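Local coordinates for response regulator receiver domain protein (CheY-like) (Methylobacillus flagellatus KT, PDB 3I42), which is of uncharacterised specific function but, as a CheY-like receiver domain, probably accepts a phosphoryl group on an aspartate to relay a two-component signal, at residues A[4-9]-A[26-31]; A[49-54]-A[78-83]. All blocks are in the same frame, centred on the assembly; numbering follows the deposited sequence.

Contact 1: residues A[4-9]-A[26-31]; sequences QQALIV and LGFQAD
The ring of Phe-28 receives the aliphatic start of Gln-4 over one face, between strands 4-9 and 28-33, which run parallel in a beta-alpha-beta crossover of the CheY-like receiver fold, with helix 13-25 as its connection. Followed outward, Phe-28 first brings its CB to 3.9 Å from Gln-4 O. A chi1 of -89° keeps CG on the backbone N side, and from there the ring turns its edge to Ala-6, whose CB lies in the ring plane 3.6 Å from CD2. Farther out, CE1 meets Gln-4 CG at 3.8 Å, and the CZ tip lies 3.4 Å from Gln-4 CB. That carbon stands almost above the ring centre, only 13° off the normal, in a CH-pi contact. With an alanine in place of Phe-28, Gln-4 CB would probably lose its aromatic support and a gap would open between Ala-6 and Leu-116 of helix 109-119.

The opposite face carries the polar groups of Gln-5, Gln-29 and Asp-31 beside the buried Leu-7, which packs on Ala-42 and Met-43 of helix 36-45. Gln-5 and Gln-29 run side by side with their amide planes 67° apart, their OE1 atoms separated by 3.6 Å, while Asp-31 OD2 is hydrogen-bonded to the hydroxyl of Tyr-48. Four backbone hydrogen bonds link the strands; in the last, Ile-8 N reaches Asp-31 O at 2.7 Å.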
loop_
_atom_site.group_PDB
_atom_site.type_symbol
_atom_site.label_atom_id
_atom_site.label_comp_id
_atom_site.label_asym_id
_atom_site.label_seq_id
_atom_site.Cartn_x
_atom_site.Cartn_y
_atom_site.Cartn_z
ATOM N N GLN A 4 16.838 -9.205 13.807
ATOM C CA GLN A 4 15.488 -9.255 13.214
ATOM C C GLN A 4 15.292 -10.645 12.678
ATOM O O GLN A 4 16.252 -11.262 12.252
ATOM C CB GLN A 4 15.306 -8.245 12.086
ATOM C CG GLN A 4 15.585 -6.819 12.468
ATOM C CD GLN A 4 14.583 -6.263 13.452
ATOM O OE1 GLN A 4 14.954 -5.529 14.374
ATOM N NE2 GLN A 4 13.314 -6.611 13.280
ATOM N N GLN A 5 14.057 -11.139 12.734
ATOM C CA GLN A 5 13.743 -12.502 12.313
ATOM C C GLN A 5 12.740 -12.509 11.156
ATOM O O GLN A 5 11.670 -11.910 11.252
ATOM C CB GLN A 5 13.157 -13.289 13.478
ATOM C CG GLN A 5 14.181 -13.953 14.383
ATOM C CD GLN A 5 13.499 -14.937 15.322
ATOM O OE1 GLN A 5 13.820 -16.138 15.337
ATOM N NE2 GLN A 5 12.514 -14.440 16.083
ATOM N N ALA A 6 13.067 -13.221 10.089
ATOM C CA ALA A 6 12.248 -13.172 8.890
ATOM C C ALA A 6 11.766 -14.568 8.546
ATOM O O ALA A 6 12.465 -15.538 8.791
ATOM C CB ALA A 6 13.033 -12.574 7.726
ATOM N N LEU A 7 10.551 -14.648 8.003
ATOM C CA LEU A 7 10.015 -15.876 7.454
ATOM C C LEU A 7 9.832 -15.667 5.970
ATOM O O LEU A 7 9.234 -14.688 5.528
ATOM C CB LEU A 7 8.677 -16.260 8.116
ATOM C CG LEU A 7 7.953 -17.514 7.556
ATOM C CD1 LEU A 7 8.567 -18.800 8.058
ATOM C CD2 LEU A 7 6.452 -17.510 7.883
ATOM N N ILE A 8 10.371 -16.597 5.209
ATOM C CA ILE A 8 10.222 -16.583 3.784
ATOM C C ILE A 8 9.251 -17.673 3.367
ATOM O O ILE A 8 9.410 -18.835 3.754
ATOM C CB ILE A 8 11.579 -16.848 3.099
ATOM C CG1 ILE A 8 12.560 -15.741 3.430
ATOM C CG2 ILE A 8 11.417 -16.995 1.594
ATOM C CD1 ILE A 8 14.045 -16.273 3.322
ATOM N N VAL A 9 8.265 -17.299 2.553
ATOM C CA VAL A 9 7.292 -18.263 2.032
ATOM C C VAL A 9 7.426 -18.387 0.527
ATOM O O VAL A 9 7.050 -17.483 -0.246
ATOM C CB VAL A 9 5.819 -17.889 2.407
ATOM C CG1 VAL A 9 4.869 -18.988 1.922
ATOM C CG2 VAL A 9 5.675 -17.662 3.934
ATOM N N LEU A 26 22.338 -9.308 5.222
ATOM C CA LEU A 26 21.902 -7.973 5.637
ATOM C C LEU A 26 21.610 -7.926 7.121
ATOM O O LEU A 26 21.175 -6.897 7.618
ATOM C CB LEU A 26 20.690 -7.509 4.839
ATOM C CG LEU A 26 20.912 -7.000 3.408
ATOM C CD1 LEU A 26 19.632 -7.153 2.543
ATOM C CD2 LEU A 26 21.397 -5.554 3.404
ATOM N N GLY A 27 21.850 -9.034 7.824
ATOM C CA GLY A 27 21.735 -9.074 9.299
ATOM C C GLY A 27 20.444 -9.622 9.923
ATOM O O GLY A 27 20.104 -9.298 11.080
ATOM N N PHE A 28 19.720 -10.437 9.156
ATOM C CA PHE A 28 18.486 -11.062 9.618
ATOM C C PHE A 28 18.768 -12.502 9.910
ATOM O O PHE A 28 19.636 -13.091 9.289
ATOM C CB PHE A 28 17.425 -10.979 8.522
ATOM C CG PHE A 28 16.618 -9.746 8.587
ATOM C CD1 PHE A 28 17.242 -8.495 8.726
ATOM C CD2 PHE A 28 15.228 -9.808 8.561
ATOM C CE1 PHE A 28 16.475 -7.308 8.822
ATOM C CE2 PHE A 28 14.457 -8.659 8.645
ATOM C CZ PHE A 28 15.065 -7.401 8.778
ATOM N N GLN A 29 18.035 -13.083 10.845
ATOM C CA GLN A 29 17.915 -14.537 10.854
ATOM C C GLN A 29 16.646 -14.869 10.067
ATOM O O GLN A 29 15.633 -14.191 10.235
ATOM C CB GLN A 29 17.820 -15.091 12.278
ATOM C CG GLN A 29 18.147 -16.591 12.358
ATOM C CD GLN A 29 17.196 -17.373 13.276
ATOM O OE1 GLN A 29 17.210 -17.197 14.506
ATOM N NE2 GLN A 29 16.376 -18.257 12.674
ATOM N N ALA A 30 16.693 -15.903 9.232
ATOM C CA ALA A 30 15.597 -16.191 8.314
ATOM C C ALA A 30 15.319 -17.671 8.184
ATOM O O ALA A 30 16.254 -18.431 7.999
ATOM C CB ALA A 30 15.898 -15.609 6.942
ATOM N N ASP A 31 14.042 -18.070 8.304
ATOM C CA ASP A 31 13.574 -19.420 7.947
ATOM C C ASP A 31 12.759 -19.327 6.681
ATOM O O ASP A 31 12.228 -18.276 6.329
ATOM C CB ASP A 31 12.638 -20.020 9.013
ATOM C CG ASP A 31 13.159 -19.850 10.433
ATOM O OD1 ASP A 31 14.389 -19.742 10.608
ATOM O OD2 ASP A 31 12.333 -19.832 11.379
#

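Contact 2: residues A[49-54]-A[78-83]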
loop_
_atom_site.group_PDB
_atom_site.type_symbol
_atom_site.label_atom_id
_atom_site.label_comp_id
_atom_site.label_asym_id
_atom_site.label_seq_id
_atom_site.Cartn_x
_atom_site.Cartn_y
_atom_site.Cartn_z
ATOM N N ASP A 49 9.482 -10.741 12.668
ATOM C CA ASP A 49 9.400 -9.322 12.435
ATOM C C ASP A 49 8.938 -9.020 11.013
ATOM O O ASP A 49 8.271 -8.017 10.781
ATOM C CB ASP A 49 10.774 -8.680 12.688
ATOM C CG ASP A 49 11.284 -8.938 14.115
ATOM O OD1 ASP A 49 10.801 -8.254 15.047
ATOM O OD2 ASP A 49 12.142 -9.829 14.302
ATOM N N ALA A 50 9.349 -9.869 10.060
ATOM C CA ALA A 50 9.020 -9.672 8.642
ATOM C C ALA A 50 8.699 -11.009 7.999
ATOM O O ALA A 50 9.369 -12.000 8.243
ATOM C CB ALA A 50 10.168 -9.004 7.903
ATOM N N VAL A 51 7.652 -11.024 7.187
ATOM C CA VAL A 51 7.236 -12.234 6.498
ATOM C C VAL A 51 7.194 -11.916 5.007
ATOM O O VAL A 51 6.496 -10.980 4.590
ATOM C CB VAL A 51 5.849 -12.735 7.019
ATOM C CG1 VAL A 51 5.353 -13.966 6.252
ATOM C CG2 VAL A 51 5.896 -13.022 8.533
ATOM N N PHE A 52 7.942 -12.678 4.208
ATOM C CA PHE A 52 8.011 -12.440 2.747
ATOM C C PHE A 52 7.214 -13.495 2.050
ATOM O O PHE A 52 7.520 -14.681 2.192
ATOM C CB PHE A 52 9.450 -12.453 2.205
ATOM C CG PHE A 52 10.321 -11.398 2.824
ATOM C CD1 PHE A 52 10.522 -10.191 2.177
ATOM C CD2 PHE A 52 10.936 -11.632 4.052
ATOM C CE1 PHE A 52 11.301 -9.208 2.732
ATOM C CE2 PHE A 52 11.732 -10.661 4.645
ATOM C CZ PHE A 52 11.907 -9.431 3.990
ATOM N N ILE A 53 6.183 -13.066 1.322
ATOM C CA ILE A 53 5.244 -14.016 0.720
ATOM C C ILE A 53 5.261 -13.920 -0.797
ATOM O O ILE A 53 4.907 -12.885 -1.351
ATOM C CB ILE A 53 3.788 -13.800 1.242
ATOM C CG1 ILE A 53 3.697 -14.062 2.740
ATOM C CG2 ILE A 53 2.804 -14.735 0.535
ATOM C CD1 ILE A 53 2.558 -13.323 3.409
ATOM N N ASP A 54 5.671 -14.999 -1.460
ATOM C CA ASP A 54 5.483 -15.137 -2.886
ATOM C C ASP A 54 4.001 -15.104 -3.199
ATOM O O ASP A 54 3.188 -15.707 -2.488
ATOM C CB ASP A 54 6.109 -16.442 -3.372
ATOM C CG ASP A 54 6.364 -16.447 -4.885
ATOM O OD1 ASP A 54 5.411 -16.260 -5.685
ATOM O OD2 ASP A 54 7.540 -16.636 -5.270
ATOM N N SER A 78 3.723 -8.623 12.684
ATOM C CA SER A 78 4.773 -8.737 11.685
ATOM C C SER A 78 4.525 -7.718 10.599
ATOM O O SER A 78 3.402 -7.253 10.434
ATOM C CB SER A 78 4.766 -10.132 11.062
ATOM O OG SER A 78 4.842 -11.134 12.058
ATOM N N LYS A 79 5.573 -7.380 9.847
ATOM C CA LYS A 79 5.406 -6.659 8.592
ATOM C C LYS A 79 5.396 -7.707 7.516
ATOM O O LYS A 79 6.134 -8.695 7.628
ATOM C CB LYS A 79 6.571 -5.713 8.386
ATOM C CG LYS A 79 6.737 -4.686 9.501
ATOM C CD LYS A 79 5.886 -3.477 9.279
ATOM C CE LYS A 79 4.686 -3.492 10.218
ATOM N NZ LYS A 79 4.211 -2.116 10.536
ATOM N N PHE A 80 4.544 -7.508 6.505
ATOM C CA PHE A 80 4.279 -8.497 5.465
ATOM C C PHE A 80 4.671 -7.891 4.150
ATOM O O PHE A 80 4.246 -6.778 3.850
ATOM C CB PHE A 80 2.773 -8.901 5.427
ATOM C CG PHE A 80 2.321 -9.614 6.674
ATOM C CD1 PHE A 80 2.464 -10.975 6.792
ATOM C CD2 PHE A 80 1.798 -8.895 7.760
ATOM C CE1 PHE A 80 2.116 -11.645 7.981
ATOM C CE2 PHE A 80 1.412 -9.546 8.947
ATOM C CZ PHE A 80 1.589 -10.931 9.050
ATOM N N VAL A 81 5.445 -8.647 3.361
ATOM C CA VAL A 81 6.031 -8.167 2.108
ATOM C C VAL A 81 5.554 -9.068 0.987
ATOM O O VAL A 81 5.694 -10.283 1.085
ATOM C CB VAL A 81 7.596 -8.277 2.151
ATOM C CG1 VAL A 81 8.227 -7.541 0.983
ATOM C CG2 VAL A 81 8.137 -7.757 3.475
ATOM N N ALA A 82 4.998 -8.487 -0.074
ATOM C CA ALA A 82 4.566 -9.232 -1.257
ATOM C C ALA A 82 5.739 -9.372 -2.193
ATOM O O ALA A 82 6.419 -8.391 -2.489
ATOM C CB ALA A 82 3.477 -8.490 -1.995
ATOM N N VAL A 83 5.934 -10.562 -2.724
ATOM C CA VAL A 83 7.025 -10.781 -3.645
ATOM C C VAL A 83 6.401 -11.280 -4.930
ATOM O O VAL A 83 5.844 -12.373 -4.965
ATOM C CB VAL A 83 8.020 -11.817 -3.082
ATOM C CG1 VAL A 83 9.076 -12.174 -4.116
ATOM C CG2 VAL A 83 8.636 -11.302 -1.758
#
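Val-81 stands alongside Phe-52, both side chains leaving the sheet on the same face, and the fit is close: Val-81 CB comes to 3.5 Å from Phe-52 CD1. The branching of the valine sets the rest of the contact. Its CG1 lies opposite the backbone N (chi1 -169°), which leaves CG2 on the N side, 3.6 Å from Phe-52 CE1, so that CB and both methyls share one flank of the ring. Leu-112 and Leu-116 of helix 109-119 also pack on Phe-52, and Ile-115 on Val-81.

Val-51 does the corresponding work on the reverse face. Its CB lies 3.8 Å from Phe-80 CD1, and its CG2 reaches back to Ser-78 CB at 4.0 Å. Ile-53 approaches the same ring carbon, its CD1 4.1 Å from Phe-80 CD1, and helix 62-71 packs on this ring through Val-66 and Leu-69. That helix is the connection of a beta-alpha-beta unit whose two strands, 50-54 and 79-84, are inner neighbours in the parallel sheet of the receiver fold. Five backbone hydrogen bonds join them, and in the first and last of these the donor stands well above the carbonyl plane.

Val-83 belongs to one of those ends. Its N is 2.9 Å from Ile-53 O, 36° out of that plane, while its CB settles beside the same oxygen at 3.7 Å. Its CG2 touches Phe-52 CB diagonally, at 4.2 Å. Opposite it in the register is Asp-54, the predicted phosphorylation site, unmodified here: OD2 forms a salt bridge with Lys-105, OD1 accepts a hydrogen bond from Asn-56 N, and the CA-H points to Val-83 O.

Both contacts illustrate how one parallel sheet changes chemistry from margin to middle. Contact 2 is the core pairing, its centre about 3 Å from the centre of the chain; contact 1 includes an outermost strand, lies about 9 Å from that centre and is only partly buried. Neighbouring strands 4-9 and 50-54 join them through probable backbone hydrogen bonds, Leu-7 O to Phe-52 N and Val-9 N to Phe-52 O. On one face the two share Leu-116 of helix 109-119, which touches both Phe-28 and Phe-52. On the other face contact 1 mixes amides and a carboxylate with the buried Leu-7, whereas contact 2 has branched aliphatic and aromatic groups under helix 62-71.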